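Local coordinates for protein alternansucrase (Leuconostoc mesenteroides, PDB 6HVG) that is a glycoside hydrolase family 70 protein with a calcium-binding region of the TIM-barrel clan and repeats of the choline-binding clan, at residues 589-594 against 1234-1239. Sequence-based numbering, arbitrary orientation.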
ATOM      1  N   VAL A 589      -4.512  21.946  17.500  1.00 43.27           N
ATOM      2  CA  VAL A 589      -5.202  21.015  16.619  1.00 46.15           C
ATOM      3  C   VAL A 589      -5.995  20.016  17.459  1.00 45.88           C
ATOM      4  O   VAL A 589      -7.084  19.618  17.066  1.00 47.77           O
ATOM      5  CB  VAL A 589      -4.207  20.288  15.677  1.00 47.89           C
ATOM      6  CG1 VAL A 589      -4.877  19.154  14.898  1.00 44.71           C
ATOM      7  CG2 VAL A 589      -3.588  21.294  14.723  1.00 50.48           C
ATOM      8  N   GLN A 590      -5.460  19.643  18.619  1.00 43.33           N
ATOM      9  CA  GLN A 590      -6.174  18.777  19.542  1.00 43.80           C
ATOM     10  C   GLN A 590      -7.492  19.397  19.998  1.00 44.09           C
ATOM     11  O   GLN A 590      -8.516  18.711  20.056  1.00 44.70           O
ATOM     12  CB  GLN A 590      -5.304  18.434  20.751  1.00 42.83           C
ATOM     13  CG  GLN A 590      -4.142  17.518  20.412  1.00 43.44           C
ATOM     14  CD  GLN A 590      -3.295  17.155  21.620  1.00 45.92           C
ATOM     15  OE1 GLN A 590      -3.478  17.704  22.705  1.00 45.39           O
ATOM     16  NE2 GLN A 590      -2.343  16.227  21.428  1.00 45.31           N
ATOM     17  N   ALA A 591      -7.471  20.687  20.304  1.00 45.20           N
ATOM     18  CA  ALA A 591      -8.692  21.421  20.676  1.00 47.55           C
ATOM     19  C   ALA A 591      -9.700  21.391  19.531  1.00 49.12           C
ATOM     20  O   ALA A 591     -10.899  21.221  19.762  1.00 52.60           O
ATOM     21  CB  ALA A 591      -8.376  22.878  21.044  1.00 49.22           C
ATOM     22  N   GLU A 592      -9.216  21.571  18.302  1.00 47.54           N
ATOM     23  CA  GLU A 592     -10.095  21.583  17.134  1.00 47.59           C
ATOM     24  C   GLU A 592     -10.746  20.205  16.915  1.00 48.59           C
ATOM     25  O   GLU A 592     -11.901  20.111  16.522  1.00 48.30           O
ATOM     26  CB  GLU A 592      -9.317  22.030  15.905  1.00 46.93           C
ATOM     27  CG  GLU A 592     -10.079  21.905  14.603  1.00 46.95           C
ATOM     28  CD  GLU A 592     -11.479  22.473  14.673  1.00 45.22           C
ATOM     29  OE1 GLU A 592     -11.711  23.423  15.442  1.00 47.57           O
ATOM     30  OE2 GLU A 592     -12.324  21.983  13.906  1.00 43.94           O
ATOM     31  N   GLN A 593     -10.005  19.141  17.202  1.00 49.26           N
ATOM     32  CA  GLN A 593     -10.546  17.796  17.084  1.00 50.52           C
ATOM     33  C   GLN A 593     -11.668  17.585  18.115  1.00 51.69           C
ATOM     34  O   GLN A 593     -12.623  16.872  17.851  1.00 50.35           O
ATOM     35  CB  GLN A 593      -9.469  16.737  17.279  1.00 53.00           C
ATOM     36  CG  GLN A 593      -8.313  16.762  16.317  1.00 50.70           C
ATOM     37  CD  GLN A 593      -8.667  16.324  14.931  1.00 48.41           C
ATOM     38  OE1 GLN A 593      -9.822  16.127  14.560  1.00 52.17           O
ATOM     39  NE2 GLN A 593      -7.648  16.153  14.157  1.00 46.36           N
ATOM     40  N   LEU A 594     -11.526  18.186  19.292  1.00 51.81           N
ATOM     41  CA  LEU A 594     -12.583  18.138  20.299  1.00 53.23           C
ATOM     42  C   LEU A 594     -13.805  18.931  19.858  1.00 50.25           C
ATOM     43  O   LEU A 594     -14.932  18.526  20.116  1.00 45.98           O
ATOM     44  CB  LEU A 594     -12.064  18.694  21.635  1.00 56.13           C
ATOM     45  CG  LEU A 594     -13.056  18.739  22.801  1.00 55.27           C
ATOM     46  CD1 LEU A 594     -13.528  17.324  23.128  1.00 55.52           C
ATOM     47  CD2 LEU A 594     -12.407  19.424  23.995  1.00 53.71           C
ATOM     48  N   ILE A1234      -4.701  20.865  26.096  1.00 50.57           N
ATOM     49  CA  ILE A1234      -5.212  21.364  24.827  1.00 51.40           C
ATOM     50  C   ILE A1234      -5.379  22.878  24.901  1.00 52.62           C
ATOM     51  O   ILE A1234      -5.586  23.459  25.987  1.00 54.94           O
ATOM     52  CB  ILE A1234      -6.548  20.702  24.408  1.00 52.80           C
ATOM     53  CG1 ILE A1234      -7.666  21.015  25.399  1.00 55.32           C
ATOM     54  CG2 ILE A1234      -6.389  19.187  24.269  1.00 51.83           C
ATOM     55  CD1 ILE A1234      -9.036  20.639  24.878  1.00 57.51           C
ATOM     56  N   ASP A1235      -5.270  23.509  23.738  1.00 51.65           N
ATOM     57  CA  ASP A1235      -5.230  24.950  23.653  1.00 55.60           C
ATOM     58  C   ASP A1235      -6.373  25.441  22.775  1.00 56.49           C
ATOM     59  O   ASP A1235      -6.294  25.382  21.557  1.00 58.84           O
ATOM     60  CB  ASP A1235      -3.854  25.387  23.113  1.00 55.47           C
ATOM     61  CG  ASP A1235      -3.685  26.891  23.044  1.00 54.90           C
ATOM     62  OD1 ASP A1235      -4.610  27.637  23.459  1.00 54.03           O
ATOM     63  OD2 ASP A1235      -2.615  27.326  22.548  1.00 54.90           O
ATOM     64  N   ALA A1236      -7.436  25.916  23.412  1.00 58.26           N
ATOM     65  CA  ALA A1236      -8.545  26.557  22.709  1.00 61.75           C
ATOM     66  C   ALA A1236      -8.361  28.076  22.542  1.00 62.41           C
ATOM     67  O   ALA A1236      -9.277  28.764  22.074  1.00 64.70           O
ATOM     68  CB  ALA A1236      -9.861  26.257  23.428  1.00 64.42           C
ATOM     69  N   SER A1237      -7.192  28.604  22.913  1.00 61.93           N
ATOM     70  CA  SER A1237      -6.932  30.047  22.786  1.00 59.06           C
ATOM     71  C   SER A1237      -6.796  30.474  21.309  1.00 59.86           C
ATOM     72  O   SER A1237      -6.886  31.656  20.983  1.00 58.46           O
ATOM     73  CB  SER A1237      -5.687  30.445  23.583  1.00 56.62           C
ATOM     74  OG  SER A1237      -4.503  30.142  22.864  1.00 58.70           O
ATOM     75  N   THR A1238      -6.583  29.501  20.424  1.00 59.81           N
ATOM     76  CA  THR A1238      -6.512  29.727  18.983  1.00 58.88           C
ATOM     77  C   THR A1238      -7.511  28.796  18.278  1.00 58.72           C
ATOM     78  O   THR A1238      -7.556  27.594  18.551  1.00 56.63           O
ATOM     79  CB  THR A1238      -5.081  29.443  18.501  1.00 58.51           C
ATOM     80  OG1 THR A1238      -4.151  30.094  19.386  1.00 59.80           O
ATOM     81  CG2 THR A1238      -4.864  29.928  17.096  1.00 58.71           C
ATOM     82  N   LYS A1239      -8.317  29.353  17.382  1.00 58.09           N
ATOM     83  CA  LYS A1239      -9.346  28.584  16.681  1.00 58.33           C
ATOM     84  C   LYS A1239      -8.909  28.314  15.240  1.00 57.42           C
ATOM     85  O   LYS A1239      -8.274  29.166  14.635  1.00 62.28           O
ATOM     86  CB  LYS A1239     -10.682  29.338  16.674  1.00 59.06           C
ATOM     87  CG  LYS A1239     -11.544  29.129  17.899  1.00 62.58           C
ATOM     88  CD  LYS A1239     -11.341  30.203  18.942  1.00 70.34           C
ATOM     89  CE  LYS A1239     -12.154  29.915  20.192  1.00 70.61           C
ATOM     90  NZ  LYS A1239     -11.490  30.509  21.381  1.00 71.12           N
TER
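Ala591 and Ile1234 bring the two backbones nearest, their CA atoms 5.4 Å apart, where the loop 1234-1239 passes over one face of helix 587-601. That face carries Gln590, Ala591 and Leu594, and alanine's small size suits this close approach: its methyl is directed at the loop backbone, CB of Ala591 lying nearest Asp1235 O at 3.3 Å, while the methyl of Ala1236 lies alongside, 4.4 Å between the two CB atoms. Ile1234 packs beside Ala591, its two branches parting over the helix. With chi1 at 63°, CG1 stands between the backbone N and the carbonyl carbon and carries CD1 to Leu594, whose CD2 it meets at 3.7 Å, the two side chains crossing at about a right angle. The other branch, CG2, rests against Gln590, 3.6 Å from OE1. This packing lies within the glycoside hydrolase family 70 region, where it joins helix 587-601 to the loop between helix 1220-1224 and strand 1248-1252; Phe1223 and, from helix 629-642, Ile633 add to the apolar surroundings. Gln590 suits this border because its aliphatic stem packs on isoleucine while NE2 bonds to Asn584 O and Asp629. Asp1235 shapes the loop itself: OD1 accepts Ser1237 N at 2.8 Å, an Asx turn, and takes Ser1237 OG on its syn lone pair. Farther along, Lys1239 NZ donates back to Ala1236 O and forms a salt bridge with Asp1213.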